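Local structure of 3-oxoacyl-(Acyl-carrier protein) synthase (Burkholderia xenovorans, 4EFI) at residues A[104-109]-A[121-126]; A[205-210]-A[229-234]; A[292-297]-A[311-316]. The protein probably catalyses the condensation that makes 3-oxoacyl-acyl-carrier protein, as a member of the thiolase-fold ketoacyl synthase III family. One frame throughout, in Å; residues are numbered along the deposited sequence. Where two conformers were deposited one is given.

The three contacts follow one another along the chain, each closing before the next opens, and none touches another: their centres lie 22 to 28 Å apart. Interaction 1 seats helix 105-112 on strand 120-124, an outermost strand of the six-stranded sheet within this chain. Interaction 3 packs beside strand 349-353, the other outermost strand of that sheet, and beside strand 266-269 at one border of the five-stranded sheet. Interaction 2 belongs to neither large sheet; its small two-stranded pairing leads into helix 235-257. Interaction 3 is across the chain's centre from both others, and all three contacts lie at the periphery of the two large sheets of a thiolase-type fold.

Interaction 1: residues A[104-109]-A[121-126]; sequences ATAFVL and ALDINL
Asp123 reaches from its strand to the start of helix 105-112. Its CB rests against the methyl of Ala104. CG, turned anti to the carbonyl carbon (chi1 -87°), presses closer to that methyl, with Asp123 CG 3.3 Å from Ala104 CB. The carboxylate then splits its two oxygens between successive backbone amides. Asp123 OD2 takes the N-H of Thr105, the N lying at 2.8 Å, and Asp123 OD1 takes that of Ala106, whose N lies at 2.7 Å. Both donors come in on the syn side, somewhat out of the carboxylate plane. Two bonds on two different oxygens fix the rotation of the group, and the positive end of the helix dipole would be expected to favour the ionised acid. Asp123 OD1 also lies 3.2 Å from Ala106 CB.

Further back along the strand the contact turns apolar. Ala121 CB meets Ala106 CB at 3.9 Å. The same methyl also lies over one face of the Phe107 ring, offset toward the rim, in a CH-pi contact 4.1 Å from the centroid; its nearest ring atom, Phe107 CE1, is 3.8 Å from Ala121 CB.

The hydroxyl of Thr105 looks elsewhere, bonding to the N-H of Asn99. The whole contact belongs to the beta-alpha-beta unit of strand 90-94, helix 105-112 and strand 120-124. Leu122 and Ile124 pair through their backbones with strand 90-94, whose Phe93 touches Thr105, Leu109 and Asp123, while Ile124 reaches Leu137 of helix 130-143. The axes of 105-109 and 121-124 pass 6.9 Å apart with their directions 138° apart, and strand 120-124 is outermost in its sheet within this chain.

Interaction 2: residues A[205-210]-A[229-234]; sequences LIVPSG and ECLFMD
Leu231 and Leu205 are brought together by their torsions. In Leu231, CG lies anti to the backbone N (chi1 -180°), and the turn at chi2 swings CD1 back to the partner strand although the side chain sets out away from it. Leu205 has an unusual chi1 of -138°, away from any staggered position, which carries its CD2 to 3.6 Å from Leu231 CD1. On the same face Leu205 runs beside Met233, the two side chains pointing the same way, with Leu205 CD2 4.0 Å from Met233 CG. On the other face, Ile206 places CG1 anti to its backbone N, and Ile206 CG2, between N and the carbonyl carbon, touches Phe232 CD2 at 4.0 Å, obliquely to the ring.

The backbones of these antiparallel strands join at the hydrogen-bonded pair Ile206 and Phe232. Ile206 N gives its hydrogen to Phe232 O at 3.1 Å, and Phe232 N returns one to Ile206 O at 2.8 Å. Leu205 and Met233 form the adjoining non-hydrogen-bonded pair, where the CA-H of Leu205 points at Phe232 O.

Beyond the two short strands the chains stay close but lack direct backbone hydrogen bonds to each other; a water bridges the carbonyls instead, donating to Ser209 O at 2.7 Å and to Glu229 O at 2.9 Å. Glu229 also directs its CA-H at Ser209 O. Just past the pairing Asp234 N-caps helix 235-257, accepting the N-H of Glu237 and forming a salt bridge with Arg222.

The chemistry is therefore that of a short surface pairing closing an 18-residue excursion: two main-chain bonds and a bridging water supply the polar grip, while both faces are apolar, Leu205, Leu231 and Met233 on one and Ile206 with Phe232 on the other. Leu205 and Met233 lie on Ile238 of helix 235-257.

Interaction 3: residues A[292-297]-A[311-316]; sequences PVNIGE and TTELKD
Asn294 and Thr312 make the direct hydrogen bond of this contact. Their side chains meet at about a right angle, and Asn294 ND2 donates to Thr312 OG1 at 2.9 Å; the hydroxyl oxygen lies close to the plane of the amide. Both residues hold their polar branch between the backbone N and the carbonyl carbon (chi1 70° in each), which faces amide and hydroxyl toward one another across the gap between the segments. Thr312 OG1 in turn donates to Glu313 OE2 at 2.7 Å, meeting the anti lone pair of that oxygen; Leu308 O, one turn back, is a second partner of the hydroxyl, with which the proton may be shared. On the other segment, Asn294 N is bonded to Gln271 OE1.

A second polar route runs through water. The bridging molecule donates to Val293 O at 2.8 Å and to Glu313 OE1 at 2.9 Å, linking two acceptors that could not bond each other directly.

Apolar and van der Waals contact fills in around these bonds. Glu313 bends at chi2, and its Glu313 OE2 comes to 3.5 Å from Asn294 CB, a van der Waals contact. Closer to its own backbone, Glu313 CG packs on Pro292 CB at 4.1 Å. Pro292 also lies on Leu309 of helix 305-313 and on Ala266 and Leu268 of strand 266-269.

Taken together, the polar groups form a connected network: amide donates to hydroxyl and hydroxyl to carboxylate, while the water donates outward to the carboxylate and to the carbonyl. Each carboxylate oxygen receives a donor, which would be expected to favour the ionised acid, and the network ties the loop before helix 295-298 to the C-terminal end of helix 305-313, beside Thr351 of strand 349-353.

Interaction 1: residues A[104-109]-A[121-126]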
# COMPACT_ATOMS: atom_id res chain seq x y z
N ALA A 104 -6.00 13.70 -13.96
CA ALA A 104 -5.45 12.95 -12.86
C ALA A 104 -5.87 13.52 -11.50
O ALA A 104 -6.00 14.73 -11.31
CB ALA A 104 -3.94 12.95 -12.96
N THR A 105 -6.03 12.63 -10.53
CA THR A 105 -6.48 13.01 -9.20
C THR A 105 -5.41 13.83 -8.46
O THR A 105 -5.73 14.62 -7.56
CB THR A 105 -6.94 11.75 -8.43
OG1 THR A 105 -8.07 11.18 -9.11
CG2 THR A 105 -7.36 12.06 -7.01
N ALA A 106 -4.14 13.68 -8.85
CA ALA A 106 -3.11 14.52 -8.25
C ALA A 106 -3.41 16.00 -8.46
O ALA A 106 -3.09 16.81 -7.61
CB ALA A 106 -1.75 14.16 -8.80
N PHE A 107 -4.04 16.36 -9.57
CA PHE A 107 -4.39 17.77 -9.81
C PHE A 107 -5.50 18.22 -8.89
O PHE A 107 -5.48 19.36 -8.39
CB PHE A 107 -4.79 17.99 -11.28
CG PHE A 107 -3.65 17.83 -12.21
CD1 PHE A 107 -2.68 18.82 -12.32
CD2 PHE A 107 -3.51 16.68 -12.96
CE1 PHE A 107 -1.60 18.66 -13.12
CE2 PHE A 107 -2.42 16.52 -13.78
CZ PHE A 107 -1.46 17.53 -13.86
N VAL A 108 -6.44 17.33 -8.61
CA VAL A 108 -7.51 17.64 -7.67
C VAL A 108 -6.91 17.86 -6.28
O VAL A 108 -7.29 18.79 -5.55
CB VAL A 108 -8.52 16.49 -7.60
CG1 VAL A 108 -9.58 16.77 -6.54
CG2 VAL A 108 -9.14 16.26 -8.95
N LEU A 109 -6.01 16.96 -5.86
CA LEU A 109 -5.35 17.11 -4.56
C LEU A 109 -4.52 18.39 -4.49
O LEU A 109 -4.51 19.08 -3.46
CB LEU A 109 -4.49 15.90 -4.27
CG LEU A 109 -5.26 14.63 -3.86
CD1 LEU A 109 -4.41 13.40 -4.06
CD2 LEU A 109 -5.70 14.72 -2.39
N ALA A 121 2.64 17.18 -10.09
CA ALA A 121 1.42 16.43 -9.82
C ALA A 121 1.40 15.18 -10.70
O ALA A 121 1.19 15.26 -11.91
CB ALA A 121 0.21 17.31 -10.08
N LEU A 122 1.61 14.02 -10.10
CA LEU A 122 1.74 12.78 -10.88
C LEU A 122 0.85 11.70 -10.31
O LEU A 122 1.02 11.32 -9.14
CB LEU A 122 3.20 12.30 -10.81
CG LEU A 122 4.20 13.25 -11.48
CD1 LEU A 122 5.63 12.77 -11.20
CD2 LEU A 122 3.96 13.34 -12.99
N ASP A 123 -0.08 11.17 -11.10
CA ASP A 123 -0.82 9.95 -10.75
C ASP A 123 -0.04 8.77 -11.32
O ASP A 123 0.20 8.71 -12.53
CB ASP A 123 -2.22 9.90 -11.43
CG ASP A 123 -3.36 10.60 -10.66
OD1 ASP A 123 -3.07 11.46 -9.84
OD2 ASP A 123 -4.55 10.30 -10.98
N ILE A 124 0.25 7.78 -10.48
CA ILE A 124 0.93 6.55 -10.89
C ILE A 124 0.08 5.34 -10.51
O ILE A 124 -0.40 5.23 -9.37
CB ILE A 124 2.28 6.43 -10.19
CG1 ILE A 124 3.13 7.63 -10.56
CG2 ILE A 124 2.95 5.11 -10.56
CD1 ILE A 124 4.54 7.59 -9.92
N ASN A 125 -0.19 4.47 -11.48
CA ASN A 125 -1.01 3.28 -11.25
C ASN A 125 -0.22 2.07 -10.80
O ASN A 125 0.34 1.34 -11.61
CB ASN A 125 -1.81 2.93 -12.51
CG ASN A 125 -2.76 1.75 -12.30
OD1 ASN A 125 -2.89 1.21 -11.19
ND2 ASN A 125 -3.47 1.38 -13.34
N LEU A 126 -0.16 1.90 -9.49
CA LEU A 126 0.43 0.71 -8.88
C LEU A 126 -0.49 0.24 -7.79
O LEU A 126 -1.25 1.03 -7.20
CB LEU A 126 1.79 1.05 -8.27
CG LEU A 126 2.92 1.30 -9.25
CD1 LEU A 126 4.08 1.94 -8.51
CD2 LEU A 126 3.34 0.00 -9.95

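Interaction 2: residues A[205-210]-A[229-234]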
# COMPACT_ATOMS: atom_id res chain seq x y z
N LEU A 205 -4.20 -11.18 -11.94
CA LEU A 205 -4.73 -10.18 -11.02
C LEU A 205 -5.07 -8.98 -11.89
O LEU A 205 -4.19 -8.20 -12.31
CB LEU A 205 -3.70 -9.83 -9.94
CG LEU A 205 -4.25 -9.68 -8.52
CD1 LEU A 205 -3.11 -9.49 -7.50
CD2 LEU A 205 -5.25 -8.54 -8.47
N ILE A 206 -6.36 -8.85 -12.20
CA ILE A 206 -6.79 -8.00 -13.30
C ILE A 206 -8.26 -7.62 -13.15
O ILE A 206 -9.05 -8.40 -12.64
CB ILE A 206 -6.52 -8.71 -14.67
CG1 ILE A 206 -6.88 -7.80 -15.85
CG2 ILE A 206 -7.26 -10.02 -14.77
CD1 ILE A 206 -6.21 -8.23 -17.15
N VAL A 207 -8.60 -6.41 -13.60
CA VAL A 207 -10.00 -6.04 -13.85
C VAL A 207 -10.20 -6.13 -15.38
O VAL A 207 -9.67 -5.31 -16.13
CB VAL A 207 -10.31 -4.63 -13.32
CG1 VAL A 207 -11.72 -4.22 -13.69
CG2 VAL A 207 -10.13 -4.59 -11.82
N PRO A 208 -10.90 -7.14 -15.87
CA PRO A 208 -10.93 -7.36 -17.33
C PRO A 208 -11.48 -6.19 -18.14
O PRO A 208 -10.91 -5.87 -19.20
CB PRO A 208 -11.80 -8.60 -17.47
CG PRO A 208 -11.48 -9.38 -16.22
CD PRO A 208 -11.45 -8.31 -15.16
N SER A 209 -12.58 -5.60 -17.68
CA SER A 209 -13.30 -4.56 -18.43
C SER A 209 -13.37 -3.30 -17.60
O SER A 209 -13.52 -3.35 -16.37
CB SER A 209 -14.72 -5.02 -18.76
OG SER A 209 -14.71 -5.99 -19.80
N GLY A 210 -13.30 -2.15 -18.28
CA GLY A 210 -13.34 -0.88 -17.58
C GLY A 210 -12.30 0.08 -18.09
O GLY A 210 -12.38 1.27 -17.80
N GLU A 229 -16.33 -6.51 -15.10
CA GLU A 229 -16.03 -5.18 -14.58
C GLU A 229 -15.47 -5.22 -13.17
O GLU A 229 -15.16 -4.19 -12.61
CB GLU A 229 -17.27 -4.28 -14.62
CG GLU A 229 -17.68 -3.84 -16.03
CD GLU A 229 -18.31 -4.95 -16.86
OE1 GLU A 229 -19.03 -5.80 -16.29
OE2 GLU A 229 -18.10 -4.96 -18.09
N CYS A 230 -15.33 -6.41 -12.61
CA CYS A 230 -14.82 -6.55 -11.25
C CYS A 230 -13.45 -7.21 -11.19
O CYS A 230 -12.97 -7.82 -12.16
CB CYS A 230 -15.81 -7.36 -10.42
SG CYS A 230 -17.48 -6.62 -10.33
N LEU A 231 -12.82 -7.10 -10.04
CA LEU A 231 -11.51 -7.66 -9.82
C LEU A 231 -11.53 -9.17 -9.89
O LEU A 231 -12.34 -9.82 -9.24
CB LEU A 231 -11.01 -7.22 -8.44
CG LEU A 231 -9.64 -7.71 -8.02
CD1 LEU A 231 -8.57 -7.11 -8.90
CD2 LEU A 231 -9.37 -7.35 -6.54
N PHE A 232 -10.60 -9.69 -10.68
CA PHE A 232 -10.32 -11.12 -10.78
C PHE A 232 -8.95 -11.43 -10.17
O PHE A 232 -7.98 -10.75 -10.43
CB PHE A 232 -10.32 -11.57 -12.24
CG PHE A 232 -9.85 -12.99 -12.43
CD1 PHE A 232 -10.74 -14.05 -12.30
CD2 PHE A 232 -8.52 -13.27 -12.71
CE1 PHE A 232 -10.33 -15.33 -12.44
CE2 PHE A 232 -8.10 -14.57 -12.86
CZ PHE A 232 -9.00 -15.60 -12.73
N MET A 233 -8.91 -12.46 -9.34
CA MET A 233 -7.66 -12.94 -8.78
C MET A 233 -7.55 -14.44 -8.92
O MET A 233 -8.46 -15.18 -8.50
CB MET A 233 -7.57 -12.61 -7.29
CG MET A 233 -7.81 -11.19 -6.97
SD MET A 233 -7.68 -10.87 -5.19
CE MET A 233 -5.95 -11.21 -4.89
N ASP A 234 -6.45 -14.92 -9.48
CA ASP A 234 -6.14 -16.34 -9.49
C ASP A 234 -5.31 -16.63 -8.25
O ASP A 234 -4.09 -16.44 -8.25
CB ASP A 234 -5.36 -16.73 -10.77
CG ASP A 234 -5.18 -18.23 -10.92
OD1 ASP A 234 -4.98 -18.90 -9.89
OD2 ASP A 234 -5.23 -18.73 -12.07
O HOH W 1 -14.42 -1.90 -14.31

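Interaction 3: residues A[292-297]-A[311-316]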
# COMPACT_ATOMS: atom_id res chain seq x y z
N PRO A 292 4.38 -7.05 11.88
CA PRO A 292 3.08 -6.53 12.33
C PRO A 292 1.93 -6.89 11.38
O PRO A 292 2.11 -7.03 10.17
CB PRO A 292 3.30 -5.02 12.34
CG PRO A 292 4.81 -4.88 12.58
CD PRO A 292 5.38 -5.97 11.75
N VAL A 293 0.75 -7.05 11.96
CA VAL A 293 -0.44 -7.41 11.21
C VAL A 293 -1.60 -6.56 11.71
O VAL A 293 -1.83 -6.44 12.92
CB VAL A 293 -0.80 -8.91 11.41
CG1 VAL A 293 -2.11 -9.26 10.73
CG2 VAL A 293 0.31 -9.79 10.85
N ASN A 294 -2.33 -5.96 10.79
CA ASN A 294 -3.54 -5.21 11.12
C ASN A 294 -4.71 -5.58 10.21
O ASN A 294 -5.76 -4.92 10.22
CB ASN A 294 -3.32 -3.69 11.13
CG ASN A 294 -3.08 -3.11 9.75
OD1 ASN A 294 -3.00 -3.85 8.77
ND2 ASN A 294 -2.94 -1.80 9.67
N ILE A 295 -4.57 -6.68 9.49
CA ILE A 295 -5.59 -7.15 8.55
C ILE A 295 -6.88 -7.50 9.30
O ILE A 295 -7.98 -7.44 8.74
CB ILE A 295 -5.01 -8.32 7.70
CG1 ILE A 295 -5.73 -8.39 6.34
CG2 ILE A 295 -5.05 -9.59 8.48
CD1 ILE A 295 -5.26 -9.52 5.45
N GLY A 296 -6.77 -7.85 10.57
CA GLY A 296 -7.95 -8.15 11.34
C GLY A 296 -8.97 -7.04 11.47
O GLY A 296 -10.17 -7.29 11.59
N GLU A 297 -8.48 -5.80 11.49
CA GLU A 297 -9.36 -4.65 11.68
C GLU A 297 -9.66 -3.90 10.39
O GLU A 297 -10.63 -3.17 10.33
CB GLU A 297 -8.76 -3.64 12.68
CG GLU A 297 -8.50 -4.18 14.07
CD GLU A 297 -9.75 -4.74 14.74
OE1 GLU A 297 -10.79 -4.05 14.74
OE2 GLU A 297 -9.68 -5.87 15.25
N THR A 311 0.92 3.42 10.68
CA THR A 311 0.19 4.31 11.58
C THR A 311 -0.56 3.57 12.68
O THR A 311 -0.61 4.05 13.81
CB THR A 311 -0.74 5.31 10.84
OG1 THR A 311 -1.82 4.63 10.19
CG2 THR A 311 0.03 6.11 9.82
N THR A 312 -1.14 2.42 12.38
CA THR A 312 -1.91 1.71 13.39
C THR A 312 -1.04 0.88 14.33
O THR A 312 -1.45 0.66 15.49
CB THR A 312 -3.02 0.80 12.80
OG1 THR A 312 -2.44 -0.33 12.14
CG2 THR A 312 -3.91 1.54 11.85
N GLU A 313 0.13 0.43 13.89
CA GLU A 313 0.94 -0.48 14.71
C GLU A 313 2.19 0.14 15.29
O GLU A 313 2.67 -0.33 16.34
CB GLU A 313 1.32 -1.75 13.92
CG GLU A 313 0.16 -2.51 13.30
CD GLU A 313 -0.97 -2.76 14.26
OE1 GLU A 313 -0.76 -3.51 15.24
OE2 GLU A 313 -2.10 -2.25 14.05
N LEU A 314 2.75 1.17 14.65
CA LEU A 314 4.05 1.69 15.06
C LEU A 314 4.03 3.11 15.59
O LEU A 314 5.09 3.65 15.93
CB LEU A 314 5.07 1.58 13.91
CG LEU A 314 5.39 0.18 13.40
CD1 LEU A 314 6.46 0.22 12.31
CD2 LEU A 314 5.85 -0.72 14.53
N LYS A 315 2.84 3.71 15.75
CA LYS A 315 2.76 5.08 16.26
C LYS A 315 3.50 5.29 17.57
O LYS A 315 4.31 6.21 17.70
CB LYS A 315 1.28 5.48 16.43
CG LYS A 315 1.04 6.83 17.11
CD LYS A 315 -0.47 7.14 17.14
CE LYS A 315 -0.80 8.39 17.94
NZ LYS A 315 -0.14 9.60 17.38
N ASP A 316 3.24 4.45 18.55
CA ASP A 316 3.80 4.68 19.87
C ASP A 316 5.33 4.44 19.86
O ASP A 316 6.08 5.19 20.49
CB ASP A 316 3.14 3.79 20.94
CG ASP A 316 1.67 4.14 21.18
OD1 ASP A 316 1.21 5.22 20.77
OD2 ASP A 316 0.98 3.31 21.81
O HOH W 2 -2.67 -5.69 15.49